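Local coordinates for P43 (Trichuris muris, PDB 6QIX), which is the major secreted protein of a whipworm parasite, tethers to matrix and inhibits the function of interleukin-13, at residues A[186-191]-A[253-259]; A[239-245]-A[276-281]. One frame throughout, in Å; residues are numbered along the deposited sequence.

Contact 1: residues A[186-191]-A[253-259]; sequences HDCPAY and RDKKDGC
The Cys188–Cys259 disulfide pins the lead-in segment 186-191 to the loop joining strands 246-252 and 262-268, and the contact shows how a covalent tie, an arginine held between two side chains and a lysine can all join the same two segments. The S–S bond has a torsion of -87°, close to the relaxed right angle. Beside it the guanidinium of Arg253 is sandwiched: Cys188 CB lies against one face, 3.4 Å from NH1, while Tyr191 OH sits over the centre of the opposite face, 3.3 Å from CZ. Ring and guanidinium planes are only 10° apart, and the extended arginine chain makes a CH-pi contact by passing CD over the Tyr191 face, 3.9 Å from its centroid. Phe260 O accepts a hydrogen bond from Arg253 NE, which together with the two covered faces limits the rotation of the group, and a water links NH1 to Pro189 O. Pro189 rests on the facing segment, its CG 3.4 Å from Asp254 O and its CD against Lys256 CB.

At the exposed side, Lys256 leaves its backbone with CG anti to N (chi1 -165°) and stretches out fully to carry NZ to Asp187 O at 2.7 Å, approaching from above the carbonyl plane. NZ adds a long salt bridge to Asp187 OD2 (3.5 Å) and a weak bond to His186 O. Gly258, within the type II turn 256-259, sets its carbonyl over one face of the His186 ring, whose NE2 bonds Glu172. Layers of arginine, aromatic ring and disulfide recall the thrombospondin type 1 repeat, to which this part of the chain is probably related.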
loop_
_atom_site.group_PDB
_atom_site.type_symbol
_atom_site.label_atom_id
_atom_site.label_comp_id
_atom_site.label_asym_id
_atom_site.label_seq_id
_atom_site.Cartn_x
_atom_site.Cartn_y
_atom_site.Cartn_z
ATOM N N HIS A 186 -0.987 13.616 19.176
ATOM C CA HIS A 186 -1.980 14.264 18.308
ATOM C C HIS A 186 -3.411 14.035 18.776
ATOM O O HIS A 186 -4.282 14.849 18.453
ATOM C CB HIS A 186 -1.862 13.802 16.856
ATOM C CG HIS A 186 -0.513 14.037 16.260
ATOM N ND1 HIS A 186 0.086 15.278 16.243
ATOM C CD2 HIS A 186 0.356 13.185 15.675
ATOM C CE1 HIS A 186 1.287 15.171 15.694
ATOM N NE2 HIS A 186 1.471 13.912 15.335
ATOM N N ASP A 187 -3.668 12.984 19.561
ATOM C CA ASP A 187 -4.996 12.726 20.148
ATOM C C ASP A 187 -6.121 12.886 19.116
ATOM O O ASP A 187 -7.058 13.684 19.256
ATOM C CB ASP A 187 -5.204 13.636 21.353
ATOM C CG ASP A 187 -6.485 13.373 22.058
ATOM O OD1 ASP A 187 -6.882 12.192 22.137
ATOM O OD2 ASP A 187 -7.088 14.363 22.521
ATOM N N CYS A 188 -6.020 12.072 18.074
ATOM C CA CYS A 188 -6.925 12.171 16.953
ATOM C C CYS A 188 -8.330 11.758 17.362
ATOM O O CYS A 188 -8.505 10.915 18.242
ATOM C CB CYS A 188 -6.481 11.276 15.804
ATOM S SG CYS A 188 -4.879 11.778 15.140
ATOM N N PRO A 189 -9.340 12.344 16.734
ATOM C CA PRO A 189 -10.720 11.959 17.027
ATOM C C PRO A 189 -11.001 10.517 16.632
ATOM O O PRO A 189 -10.371 9.949 15.747
ATOM C CB PRO A 189 -11.540 12.940 16.183
ATOM C CG PRO A 189 -10.666 13.995 15.786
ATOM C CD PRO A 189 -9.269 13.446 15.764
ATOM N N ALA A 190 -12.016 9.938 17.270
ATOM C CA ALA A 190 -12.330 8.541 17.021
ATOM C C ALA A 190 -13.010 8.332 15.668
ATOM O O ALA A 190 -13.889 9.107 15.261
ATOM C CB ALA A 190 -13.249 8.011 18.125
ATOM N N TYR A 191 -12.613 7.251 14.996
ATOM C CA TYR A 191 -13.280 6.862 13.754
ATOM C C TYR A 191 -14.708 6.440 14.057
ATOM O O TYR A 191 -14.995 5.856 15.118
ATOM C CB TYR A 191 -12.562 5.699 13.081
ATOM C CG TYR A 191 -11.230 6.025 12.447
ATOM C CD1 TYR A 191 -11.159 6.751 11.256
ATOM C CD2 TYR A 191 -10.042 5.602 13.020
ATOM C CE1 TYR A 191 -9.944 7.061 10.675
ATOM C CE2 TYR A 191 -8.839 5.871 12.413
ATOM C CZ TYR A 191 -8.793 6.607 11.250
ATOM O OH TYR A 191 -7.573 6.883 10.631
ATOM N N ARG A 253 -12.995 10.011 10.395
ATOM C CA ARG A 253 -12.970 10.701 11.677
ATOM C C ARG A 253 -12.936 12.200 11.416
ATOM O O ARG A 253 -12.637 12.668 10.310
ATOM C CB ARG A 253 -11.780 10.233 12.524
ATOM C CG ARG A 253 -10.448 10.591 11.913
ATOM C CD ARG A 253 -9.308 9.999 12.736
ATOM N NE ARG A 253 -8.025 10.191 12.055
ATOM C CZ ARG A 253 -6.880 9.625 12.403
ATOM N NH1 ARG A 253 -6.827 8.814 13.471
ATOM N NH2 ARG A 253 -5.795 9.890 11.687
ATOM N N ASP A 254 -13.279 12.979 12.456
ATOM C CA ASP A 254 -13.298 14.423 12.299
ATOM C C ASP A 254 -11.900 14.978 12.027
ATOM O O ASP A 254 -10.886 14.408 12.430
ATOM C CB ASP A 254 -13.843 15.090 13.572
ATOM C CG ASP A 254 -15.344 15.172 13.601
ATOM O OD1 ASP A 254 -15.985 14.745 12.595
ATOM O OD2 ASP A 254 -15.872 15.685 14.638
ATOM N N LYS A 255 -11.851 16.140 11.385
ATOM C CA LYS A 255 -10.564 16.753 11.104
ATOM C C LYS A 255 -9.940 17.229 12.402
ATOM O O LYS A 255 -10.632 17.547 13.381
ATOM C CB LYS A 255 -10.708 17.920 10.124
ATOM C CG LYS A 255 -10.896 17.453 8.658
ATOM C CD LYS A 255 -10.938 18.616 7.665
ATOM C CE LYS A 255 -12.239 18.604 6.861
ATOM N NZ LYS A 255 -13.468 18.602 7.735
ATOM N N LYS A 256 -8.612 17.266 12.400
ATOM C CA LYS A 256 -7.826 17.730 13.525
ATOM C C LYS A 256 -6.392 17.834 13.032
ATOM O O LYS A 256 -5.928 16.946 12.317
ATOM C CB LYS A 256 -7.913 16.795 14.737
ATOM C CG LYS A 256 -7.382 17.476 16.028
ATOM C CD LYS A 256 -7.455 16.541 17.217
ATOM C CE LYS A 256 -6.771 17.158 18.435
ATOM N NZ LYS A 256 -7.060 16.357 19.653
ATOM N N ASP A 257 -5.691 18.904 13.404
ATOM C CA ASP A 257 -4.336 19.033 12.896
ATOM C C ASP A 257 -3.514 17.808 13.285
ATOM O O ASP A 257 -3.598 17.313 14.417
ATOM C CB ASP A 257 -3.671 20.300 13.426
ATOM C CG ASP A 257 -2.300 20.542 12.798
ATOM O OD1 ASP A 257 -2.207 20.497 11.547
ATOM O OD2 ASP A 257 -1.320 20.761 13.552
ATOM N N GLY A 258 -2.720 17.312 12.329
ATOM C CA GLY A 258 -1.887 16.155 12.538
ATOM C C GLY A 258 -2.594 14.849 12.278
ATOM O O GLY A 258 -1.967 13.785 12.385
ATOM N N CYS A 259 -3.868 14.896 11.894
ATOM C CA CYS A 259 -4.692 13.695 11.797
ATOM C C CYS A 259 -5.423 13.694 10.467
ATOM O O CYS A 259 -6.337 14.505 10.267
ATOM C CB CYS A 259 -5.726 13.636 12.932
ATOM S SG CYS A 259 -5.071 13.757 14.627
HETATM O O HOH W 1 -3.692 17.208 17.109
HETATM O O HOH W 2 -8.390 7.889 15.622
HETATM O O HOH W 3 -14.686 11.533 14.816
#

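Contact 2: residues A[239-245]-A[276-281]; sequences EKCGFCS and TCGDIC
Phe243 N and Gly242 N both reach across to backbone carbonyls: the first meets Cys277 O at 2.9 Å, nearly along the C=O axis, and the second meets Asp279 O at 2.7 Å with a more bent N-H angle of 140°. A water bonded to Ser245 N also donates to Cys277 O, giving this carbonyl two donors. On the outer side Thr276 OG1 donates to Lys240 O at 2.7 Å, in the carbonyl plane; OG1 lies between the backbone N and carbonyl carbon (chi1 57°), facing the other segment. Close by, Lys240 CB rests on Cys277 SG at 3.7 Å. Two turns thus interlock, type I' at 241-244 and type I at 276-279; as in other disulfide-rich domains, loops beside the strands are held by disulfides and backbone hydrogen bonds. The Cys241–Cys281 bridge, its S–S torsion 103°, joins the first residue of the type I' turn to the start of strand 281-284. Gly278 CA lies over one face of the Phe243 ring in a CH-pi contact, 4.0 Å from the centroid, and Tyr347 stacks with the same ring. Farther out, Cys277 is disulfide-bonded to Cys274 and Cys244 to Cys344, while Ser245 OG hydrogen-bonds to Leu201 O.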
loop_
_atom_site.group_PDB
_atom_site.type_symbol
_atom_site.label_atom_id
_atom_site.label_comp_id
_atom_site.label_asym_id
_atom_site.label_seq_id
_atom_site.Cartn_x
_atom_site.Cartn_y
_atom_site.Cartn_z
ATOM N N GLU A 239 -15.483 -3.247 -20.770
ATOM C CA GLU A 239 -16.149 -3.669 -19.551
ATOM C C GLU A 239 -15.127 -4.044 -18.469
ATOM O O GLU A 239 -13.996 -4.479 -18.756
ATOM C CB GLU A 239 -17.062 -4.865 -19.813
ATOM C CG GLU A 239 -18.119 -4.638 -20.878
ATOM C CD GLU A 239 -18.900 -5.899 -21.114
ATOM O OE1 GLU A 239 -20.147 -5.875 -20.935
ATOM O OE2 GLU A 239 -18.236 -6.917 -21.459
ATOM N N LYS A 240 -15.585 -3.947 -17.222
ATOM C CA LYS A 240 -14.798 -4.301 -16.045
ATOM C C LYS A 240 -14.064 -5.608 -16.278
ATOM O O LYS A 240 -14.664 -6.597 -16.703
ATOM C CB LYS A 240 -15.712 -4.421 -14.819
ATOM C CG LYS A 240 -16.256 -3.104 -14.349
ATOM C CD LYS A 240 -17.300 -3.329 -13.184
ATOM C CE LYS A 240 -18.623 -3.790 -13.721
ATOM N NZ LYS A 240 -19.477 -2.610 -14.113
ATOM N N CYS A 241 -12.754 -5.598 -16.021
ATOM C CA CYS A 241 -11.932 -6.741 -16.365
ATOM C C CYS A 241 -10.628 -6.705 -15.585
ATOM O O CYS A 241 -10.271 -5.691 -14.979
ATOM C CB CYS A 241 -11.611 -6.753 -17.870
ATOM S SG CYS A 241 -10.827 -5.164 -18.386
ATOM N N GLY A 242 -9.901 -7.835 -15.633
ATOM C CA GLY A 242 -8.507 -7.876 -15.220
ATOM C C GLY A 242 -8.235 -7.855 -13.725
ATOM O O GLY A 242 -7.076 -7.607 -13.316
ATOM N N PHE A 243 -9.265 -8.100 -12.902
ATOM C CA PHE A 243 -9.231 -7.778 -11.484
ATOM C C PHE A 243 -8.875 -6.300 -11.245
ATOM O O PHE A 243 -8.361 -5.927 -10.175
ATOM C CB PHE A 243 -8.270 -8.705 -10.731
ATOM C CG PHE A 243 -8.647 -10.170 -10.794
ATOM C CD1 PHE A 243 -9.515 -10.722 -9.880
ATOM C CD2 PHE A 243 -8.161 -10.993 -11.803
ATOM C CE1 PHE A 243 -9.887 -12.053 -9.965
ATOM C CE2 PHE A 243 -8.520 -12.344 -11.861
ATOM C CZ PHE A 243 -9.387 -12.859 -10.930
ATOM N N CYS A 244 -9.186 -5.434 -12.213
ATOM C CA CYS A 244 -8.924 -3.993 -12.148
ATOM C C CYS A 244 -10.065 -3.219 -11.480
ATOM O O CYS A 244 -9.815 -2.200 -10.806
ATOM C CB CYS A 244 -8.650 -3.454 -13.576
ATOM S SG CYS A 244 -7.105 -4.093 -14.259
ATOM N N SER A 245 -11.307 -3.675 -11.661
ATOM C CA SER A 245 -12.441 -3.114 -10.905
ATOM C C SER A 245 -12.322 -3.492 -9.434
ATOM O O SER A 245 -11.799 -4.539 -9.083
ATOM C CB SER A 245 -13.759 -3.616 -11.502
ATOM O OG SER A 245 -14.858 -2.960 -10.912
ATOM N N THR A 276 -17.470 -10.383 -16.320
ATOM C CA THR A 276 -16.191 -10.171 -17.013
ATOM C C THR A 276 -15.057 -9.727 -16.083
ATOM O O THR A 276 -13.899 -9.629 -16.516
ATOM C CB THR A 276 -16.331 -9.119 -18.142
ATOM O OG1 THR A 276 -16.815 -7.866 -17.630
ATOM C CG2 THR A 276 -17.268 -9.552 -19.199
ATOM N N CYS A 277 -15.347 -9.508 -14.797
ATOM C CA CYS A 277 -14.412 -8.806 -13.912
ATOM C C CYS A 277 -13.078 -9.523 -13.744
ATOM O O CYS A 277 -12.047 -8.875 -13.452
ATOM C CB CYS A 277 -15.072 -8.647 -12.547
ATOM S SG CYS A 277 -16.061 -7.137 -12.369
ATOM N N GLY A 278 -13.099 -10.857 -13.830
ATOM C CA GLY A 278 -11.938 -11.699 -13.661
ATOM C C GLY A 278 -11.264 -12.155 -14.936
ATOM O O GLY A 278 -10.256 -12.860 -14.862
ATOM N N ASP A 279 -11.796 -11.779 -16.087
ATOM C CA ASP A 279 -11.185 -12.084 -17.363
ATOM C C ASP A 279 -10.087 -11.078 -17.680
ATOM O O ASP A 279 -10.161 -9.904 -17.311
ATOM C CB ASP A 279 -12.199 -11.986 -18.483
ATOM C CG ASP A 279 -13.327 -12.970 -18.361
ATOM O OD1 ASP A 279 -13.133 -14.004 -17.666
ATOM O OD2 ASP A 279 -14.384 -12.719 -19.014
ATOM N N ILE A 280 -9.076 -11.516 -18.445
ATOM C CA ILE A 280 -8.023 -10.569 -18.782
ATOM C C ILE A 280 -8.589 -9.430 -19.630
ATOM O O ILE A 280 -9.537 -9.604 -20.419
ATOM C CB ILE A 280 -6.874 -11.320 -19.489
ATOM C CG1 ILE A 280 -5.610 -10.477 -19.567
ATOM C CG2 ILE A 280 -7.343 -11.881 -20.865
ATOM C CD1 ILE A 280 -4.352 -11.327 -19.695
ATOM N N CYS A 281 -8.031 -8.231 -19.433
ATOM C CA CYS A 281 -8.429 -7.059 -20.207
ATOM C C CYS A 281 -7.766 -7.113 -21.572
ATOM O O CYS A 281 -6.561 -7.393 -21.656
ATOM C CB CYS A 281 -8.005 -5.741 -19.544
ATOM S SG CYS A 281 -8.818 -5.397 -17.942
HETATM O O HOH W 4 -12.307 -6.423 -12.074
#

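Contacts 1 and 2 lie far apart, with centres about 37 Å and nearest atoms about 23 Å from each other, yet they alternate along the chain and are joined by the same two strands. Strand 246-252 starts directly after 239-245 and runs into 253-259; strand 262-268 then leads back toward 276-281. One contact therefore secures the connecting loop and the other lies by the far ends, each through its own disulfide. Neither has an assigned functional site: the calcium ion is about 11 Å from the Cys277 side chain; a hexaethylene glycol lies about 4 Å from the Cys244 side chain, and one about 5 Å from that of Lys255, both probably from the crystallisation liquor.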